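Long-range contacts in beta-galactosidase (Bacteroides thetaiotaomicron, PDB 5MUJ), which probably hydrolyses glycosidic bonds in chain B of the plant pectin rhamnogalacturonan II, acting as an arabinofuranosidase-type glycoside hydrolase of a gut bacterium: residues Glu32-Ile37 / Thr313-Ala318; Pro129-Gly134 / Ala274-Met279. All blocks are in the same frame, centred on the assembly; numbering follows the deposited sequence.

Contact 1. Residues Glu32-Ile37 / Thr313-Ala318; sequences ERMEQI and TDWHGA
The N-terminal helix 31-41 packs without a cross-contact hydrogen bond against the outer end of a propeller blade, where strand 313-314 runs into a loop. Met34, a selenomethionine here, does most of the work. Its CG stands beside the backbone N and the chain then bends twice (chi2 -62°, chi3 -67°), which folds the terminal methyl against the main chain of the blade: CE lies 3.4 Å from Trp315 N and 3.5 Å from Thr313 O. The fold is a five-bladed beta-propeller of four-stranded antiparallel blades, and strand 313-314 is the last of the blade that begins with 270-279. Trp315 turns its six-membered edge to the helix, and Glu35 CG meets that edge near the ring plane, 3.8 Å from CZ3. Beyond CG, Glu35 extends so that its OE2 comes to the edge of the His316 ring, 3.2 Å from CE1, with the carboxylate and ring planes 48° apart. The indole is held on its other side by a bond from Trp315 NE1 to Ala318 O (2.7 Å), made in the ring plane, while Gly317 N sits over one face. Phe303 and Tyr38 both stack with Trp315, and Thr313 OG1 bonds to Val29 N.

Contact 2. Residues Pro129-Gly134 / Ala274-Met279; sequences PDMEWG and AHIQKM
Met131 O accepts a hydrogen bond from Lys278 N at 2.8 Å, and two residues on, Trp133 N gives a bond back to Lys278 O (2.9 Å). These two bonds flank Glu132 and make a single bridge between it and Lys278. An Asx turn comes just before: Asp130 OD1 accepts from Glu132 N, shaping the loop as it reaches the strand. With CG anti to the backbone N (chi1 176°), the Trp133 indole is laid alongside Met279, which like Met131 is a selenomethionine. The bend of Met279 at chi3 carries CE over the five-membered ring, 3.4 Å from its centroid and nearly on the ring normal, a CH-pi contact; SE, farther off above the same face, adds a Met-aromatic contact. Strand 270-279 is the first of its blade in the five-bladed propeller, and the loop between strands 121-126 and 146-153, from another blade, lies along its last residues. Gln277 approaches the indole from an oblique direction, its amide plane 42° from the ring and OE1 3.3 Å from Trp133 CE3. That amide is fixed at both ends, OE1 by Tyr137 OH and NE2 by Val337 O, while Trp133 NE1 bonds to Glu40 of helix 31-41. Replacing Trp133 by an alanine would probably leave the Met279 methyl without its aromatic seat and Glu40 OE2 without the indole N-H. On the strand's other side Met131 runs beside Ile276, and its bent end brings CE within 3.4 Å of Ile276 CG2, closer than usual for two methyls.

In the fold
From the N terminus the chain first forms helix 31-41, then enters strand 45-51, which completes the blade of the C-terminal strands 331-340, 343-351 and 357-363. Contact 1 closes a loop of 275 residues by bringing the helix against the last strand of the 270-279 to 313-314 blade. Contact 2 closes a shorter one, of 139 residues, lying wholly within the first, and joins the loop after strand 121-126 to the first strand of that same blade. The two centres are about 17 Å apart, yet the contacts meet: Ile37 CG1 packs 4.2 Å from Met279 SE. Helix 31-41 thus spans the blade, touching both its first strand, 270-279, and its last, 313-314.

Contact 1. Residues Glu32-Ile37 / Thr313-Ala318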
loop_
_atom_site.group_PDB
_atom_site.type_symbol
_atom_site.label_atom_id
_atom_site.label_comp_id
_atom_site.label_asym_id
_atom_site.label_seq_id
_atom_site.Cartn_x
_atom_site.Cartn_y
_atom_site.Cartn_z
ATOM N N GLU A 32 -21.727 -9.871 13.663
ATOM C CA GLU A 32 -21.027 -10.190 14.908
ATOM C C GLU A 32 -19.518 -10.400 14.734
ATOM O O GLU A 32 -18.740 -9.862 15.512
ATOM C CB GLU A 32 -21.634 -11.428 15.562
ATOM C CG GLU A 32 -21.189 -11.642 17.007
ATOM C CD GLU A 32 -21.852 -12.840 17.662
ATOM O OE1 GLU A 32 -22.439 -13.685 16.948
ATOM O OE2 GLU A 32 -21.780 -12.933 18.906
ATOM N N ARG A 33 -19.111 -11.182 13.734
ATOM C CA ARG A 33 -17.687 -11.435 13.484
ATOM C C ARG A 33 -17.028 -10.148 12.976
ATOM O O ARG A 33 -15.905 -9.835 13.400
ATOM C CB ARG A 33 -17.493 -12.633 12.536
ATOM C CG ARG A 33 -16.068 -12.970 12.083
ATOM C CD ARG A 33 -15.161 -13.418 13.227
ATOM N NE ARG A 33 -13.963 -14.170 12.793
ATOM C CZ ARG A 33 -12.802 -14.269 13.467
ATOM N NH1 ARG A 33 -12.623 -13.654 14.634
ATOM N NH2 ARG A 33 -11.791 -14.985 12.966
HETATM N N MSE A 34 -17.728 -9.367 12.141
HETATM C CA MSE A 34 -17.197 -8.057 11.676
HETATM C C MSE A 34 -16.935 -7.109 12.846
HETATM O O MSE A 34 -15.890 -6.421 12.905
HETATM C CB MSE A 34 -18.116 -7.421 10.645
HETATM C CG MSE A 34 -18.199 -8.199 9.327
HETATM SE SE MSE A 34 -16.469 -8.319 8.411
HETATM C CE MSE A 34 -16.348 -6.408 8.004
ATOM N N GLU A 35 -17.852 -7.104 13.801
ATOM C CA GLU A 35 -17.667 -6.298 15.033
ATOM C C GLU A 35 -16.481 -6.740 15.904
ATOM O O GLU A 35 -15.755 -5.885 16.436
ATOM C CB GLU A 35 -18.992 -6.235 15.801
ATOM C CG GLU A 35 -20.017 -5.407 15.030
ATOM C CD GLU A 35 -21.440 -5.536 15.522
ATOM O OE1 GLU A 35 -21.653 -6.131 16.579
ATOM O OE2 GLU A 35 -22.358 -5.028 14.837
ATOM N N GLN A 36 -16.264 -8.050 16.018
ATOM C CA GLN A 36 -15.089 -8.579 16.725
ATOM C C GLN A 36 -13.779 -8.168 16.037
ATOM O O GLN A 36 -12.815 -7.841 16.710
ATOM C CB GLN A 36 -15.143 -10.097 16.830
ATOM C CG GLN A 36 -16.255 -10.626 17.729
ATOM C CD GLN A 36 -16.480 -12.124 17.593
ATOM O OE1 GLN A 36 -15.789 -12.810 16.835
ATOM N NE2 GLN A 36 -17.460 -12.642 18.334
ATOM N N ILE A 37 -13.736 -8.240 14.708
ATOM C CA ILE A 37 -12.546 -7.819 13.927
ATOM C C ILE A 37 -12.266 -6.331 14.150
ATOM O O ILE A 37 -11.127 -5.955 14.424
ATOM C CB ILE A 37 -12.698 -8.123 12.412
ATOM C CG1 ILE A 37 -12.659 -9.638 12.215
ATOM C CG2 ILE A 37 -11.574 -7.457 11.612
ATOM C CD1 ILE A 37 -13.181 -10.097 10.867
ATOM N N THR A 313 -16.762 -8.773 2.521
ATOM C CA THR A 313 -17.820 -8.118 3.292
ATOM C C THR A 313 -17.190 -6.852 3.863
ATOM O O THR A 313 -16.152 -6.931 4.533
ATOM C CB THR A 313 -18.302 -9.010 4.446
ATOM O OG1 THR A 313 -18.841 -10.244 3.932
ATOM C CG2 THR A 313 -19.366 -8.295 5.286
ATOM N N ASP A 314 -17.811 -5.712 3.618
ATOM C CA ASP A 314 -17.297 -4.403 4.018
ATOM C C ASP A 314 -17.696 -4.124 5.469
ATOM O O ASP A 314 -18.795 -4.425 5.867
ATOM C CB ASP A 314 -17.891 -3.343 3.073
ATOM C CG ASP A 314 -16.995 -2.156 2.804
ATOM O OD1 ASP A 314 -15.875 -2.047 3.341
ATOM O OD2 ASP A 314 -17.452 -1.297 1.994
ATOM N N TRP A 315 -16.790 -3.566 6.285
ATOM C CA TRP A 315 -17.174 -3.071 7.589
ATOM C C TRP A 315 -18.324 -2.074 7.573
ATOM O O TRP A 315 -18.285 -1.111 6.853
ATOM C CB TRP A 315 -15.940 -2.417 8.221
ATOM C CG TRP A 315 -16.112 -1.755 9.603
ATOM C CD1 TRP A 315 -15.631 -0.536 9.953
ATOM C CD2 TRP A 315 -16.791 -2.264 10.768
ATOM N NE1 TRP A 315 -15.927 -0.264 11.270
ATOM C CE2 TRP A 315 -16.648 -1.288 11.787
ATOM C CE3 TRP A 315 -17.502 -3.432 11.053
ATOM C CZ2 TRP A 315 -17.201 -1.438 13.081
ATOM C CZ3 TRP A 315 -18.049 -3.587 12.314
ATOM C CH2 TRP A 315 -17.872 -2.593 13.335
ATOM N N HIS A 316 -19.274 -2.233 8.494
ATOM C CA HIS A 316 -20.480 -1.385 8.499
ATOM C C HIS A 316 -20.473 -0.264 9.544
ATOM O O HIS A 316 -21.463 0.448 9.706
ATOM C CB HIS A 316 -21.720 -2.251 8.667
ATOM C CG HIS A 316 -21.662 -3.135 9.871
ATOM N ND1 HIS A 316 -22.315 -2.837 11.047
ATOM C CD2 HIS A 316 -21.008 -4.297 10.092
ATOM C CE1 HIS A 316 -22.065 -3.778 11.933
ATOM N NE2 HIS A 316 -21.299 -4.688 11.369
ATOM N N GLY A 317 -19.326 -0.074 10.193
ATOM C CA GLY A 317 -19.190 0.835 11.361
ATOM C C GLY A 317 -18.209 1.936 11.050
ATOM O O GLY A 317 -17.830 2.122 9.902
ATOM N N ALA A 318 -17.752 2.625 12.096
ATOM C CA ALA A 318 -16.859 3.780 11.987
ATOM C C ALA A 318 -15.594 3.379 11.266
ATOM O O ALA A 318 -15.066 2.300 11.467
ATOM C CB ALA A 318 -16.495 4.321 13.381
#

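Contact 2. Residues Pro129-Gly134 / Ala274-Met279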
loop_
_atom_site.group_PDB
_atom_site.type_symbol
_atom_site.label_atom_id
_atom_site.label_comp_id
_atom_site.label_asym_id
_atom_site.label_seq_id
_atom_site.Cartn_x
_atom_site.Cartn_y
_atom_site.Cartn_z
ATOM N N PRO A 129 4.939 -11.244 2.399
ATOM C CA PRO A 129 4.970 -11.036 3.852
ATOM C C PRO A 129 4.321 -12.236 4.564
ATOM O O PRO A 129 3.390 -12.826 4.017
ATOM C CB PRO A 129 4.094 -9.795 4.039
ATOM C CG PRO A 129 3.093 -9.915 2.903
ATOM C CD PRO A 129 3.893 -10.425 1.740
ATOM N N ASP A 130 4.779 -12.551 5.777
ATOM C CA ASP A 130 4.032 -13.421 6.668
ATOM C C ASP A 130 2.696 -12.696 6.921
ATOM O O ASP A 130 2.677 -11.565 7.407
ATOM C CB ASP A 130 4.808 -13.615 7.968
ATOM C CG ASP A 130 4.186 -14.640 8.901
ATOM O OD1 ASP A 130 2.990 -14.967 8.839
ATOM O OD2 ASP A 130 4.924 -15.123 9.757
HETATM N N MSE A 131 1.600 -13.344 6.531
HETATM C CA MSE A 131 0.254 -12.758 6.615
HETATM C C MSE A 131 -0.409 -12.947 7.947
HETATM O O MSE A 131 -1.466 -12.373 8.199
HETATM C CB MSE A 131 -0.656 -13.425 5.593
HETATM C CG MSE A 131 -0.235 -13.033 4.201
HETATM SE SE MSE A 131 -1.328 -14.082 2.967
HETATM C CE MSE A 131 -2.992 -13.044 3.105
ATOM N N GLU A 132 0.175 -13.776 8.801
ATOM C CA GLU A 132 -0.428 -14.040 10.120
ATOM C C GLU A 132 -0.601 -12.754 10.962
ATOM O O GLU A 132 0.393 -12.102 11.335
ATOM C CB GLU A 132 0.362 -15.090 10.885
ATOM C CG GLU A 132 -0.232 -15.327 12.280
ATOM C CD GLU A 132 0.151 -16.644 12.916
ATOM O OE1 GLU A 132 1.341 -17.034 12.821
ATOM O OE2 GLU A 132 -0.746 -17.273 13.537
ATOM N N TRP A 133 -1.854 -12.402 11.244
ATOM C CA TRP A 133 -2.185 -11.331 12.191
ATOM C C TRP A 133 -1.487 -11.569 13.541
ATOM O O TRP A 133 -1.650 -12.602 14.182
ATOM C CB TRP A 133 -3.693 -11.230 12.414
ATOM C CG TRP A 133 -4.091 -10.200 13.459
ATOM C CD1 TRP A 133 -4.530 -10.458 14.719
ATOM C CD2 TRP A 133 -4.083 -8.766 13.324
ATOM N NE1 TRP A 133 -4.812 -9.299 15.366
ATOM C CE2 TRP A 133 -4.517 -8.239 14.563
ATOM C CE3 TRP A 133 -3.725 -7.883 12.302
ATOM C CZ2 TRP A 133 -4.643 -6.889 14.787
ATOM C CZ3 TRP A 133 -3.848 -6.536 12.514
ATOM C CH2 TRP A 133 -4.291 -6.043 13.772
ATOM N N GLY A 134 -0.692 -10.595 13.924
ATOM C CA GLY A 134 0.110 -10.691 15.141
ATOM C C GLY A 134 1.230 -11.729 15.119
ATOM O O GLY A 134 1.698 -12.182 16.161
ATOM N N ALA A 274 -4.913 -2.397 -0.961
ATOM C CA ALA A 274 -5.302 -3.569 -0.236
ATOM C C ALA A 274 -4.091 -4.181 0.472
ATOM O O ALA A 274 -3.044 -4.413 -0.147
ATOM C CB ALA A 274 -5.984 -4.594 -1.136
ATOM N N HIS A 275 -4.291 -4.421 1.766
ATOM C CA HIS A 275 -3.300 -4.981 2.700
ATOM C C HIS A 275 -4.023 -6.060 3.483
ATOM O O HIS A 275 -4.902 -5.761 4.286
ATOM C CB HIS A 275 -2.710 -3.857 3.600
ATOM C CG HIS A 275 -1.975 -4.329 4.830
ATOM N ND1 HIS A 275 -0.901 -5.192 4.784
ATOM C CD2 HIS A 275 -2.151 -4.011 6.136
ATOM C CE1 HIS A 275 -0.446 -5.397 6.025
ATOM N NE2 HIS A 275 -1.198 -4.698 6.857
ATOM N N ILE A 276 -3.661 -7.311 3.222
ATOM C CA ILE A 276 -4.357 -8.504 3.737
ATOM C C ILE A 276 -3.561 -9.230 4.823
ATOM O O ILE A 276 -2.385 -9.531 4.643
ATOM C CB ILE A 276 -4.679 -9.496 2.598
ATOM C CG1 ILE A 276 -5.517 -8.775 1.534
ATOM C CG2 ILE A 276 -5.443 -10.721 3.137
ATOM C CD1 ILE A 276 -5.945 -9.645 0.393
ATOM N N GLN A 277 -4.228 -9.497 5.954
ATOM C CA GLN A 277 -3.704 -10.392 6.976
ATOM C C GLN A 277 -4.715 -11.483 7.287
ATOM O O GLN A 277 -5.910 -11.306 7.078
ATOM C CB GLN A 277 -3.360 -9.588 8.226
ATOM C CG GLN A 277 -2.179 -8.677 7.946
ATOM C CD GLN A 277 -1.637 -8.020 9.170
ATOM O OE1 GLN A 277 -1.317 -8.691 10.164
ATOM N NE2 GLN A 277 -1.507 -6.693 9.107
ATOM N N LYS A 278 -4.221 -12.632 7.719
ATOM C CA LYS A 278 -5.060 -13.768 8.037
ATOM C C LYS A 278 -5.190 -13.817 9.560
ATOM O O LYS A 278 -4.183 -13.778 10.268
ATOM C CB LYS A 278 -4.452 -15.046 7.485
ATOM C CG LYS A 278 -5.482 -16.148 7.260
ATOM C CD LYS A 278 -4.829 -17.461 6.851
ATOM C CE LYS A 278 -5.693 -18.654 7.208
ATOM N NZ LYS A 278 -5.260 -19.863 6.465
HETATM N N MSE A 279 -6.435 -13.822 10.032
HETATM C CA MSE A 279 -6.753 -13.844 11.438
HETATM C C MSE A 279 -7.681 -14.999 11.661
HETATM O O MSE A 279 -8.907 -14.892 11.486
HETATM C CB MSE A 279 -7.321 -12.471 11.727
HETATM C CG MSE A 279 -7.618 -12.280 13.190
HETATM SE SE MSE A 279 -8.787 -10.715 13.283
HETATM C CE MSE A 279 -7.519 -9.269 12.872
#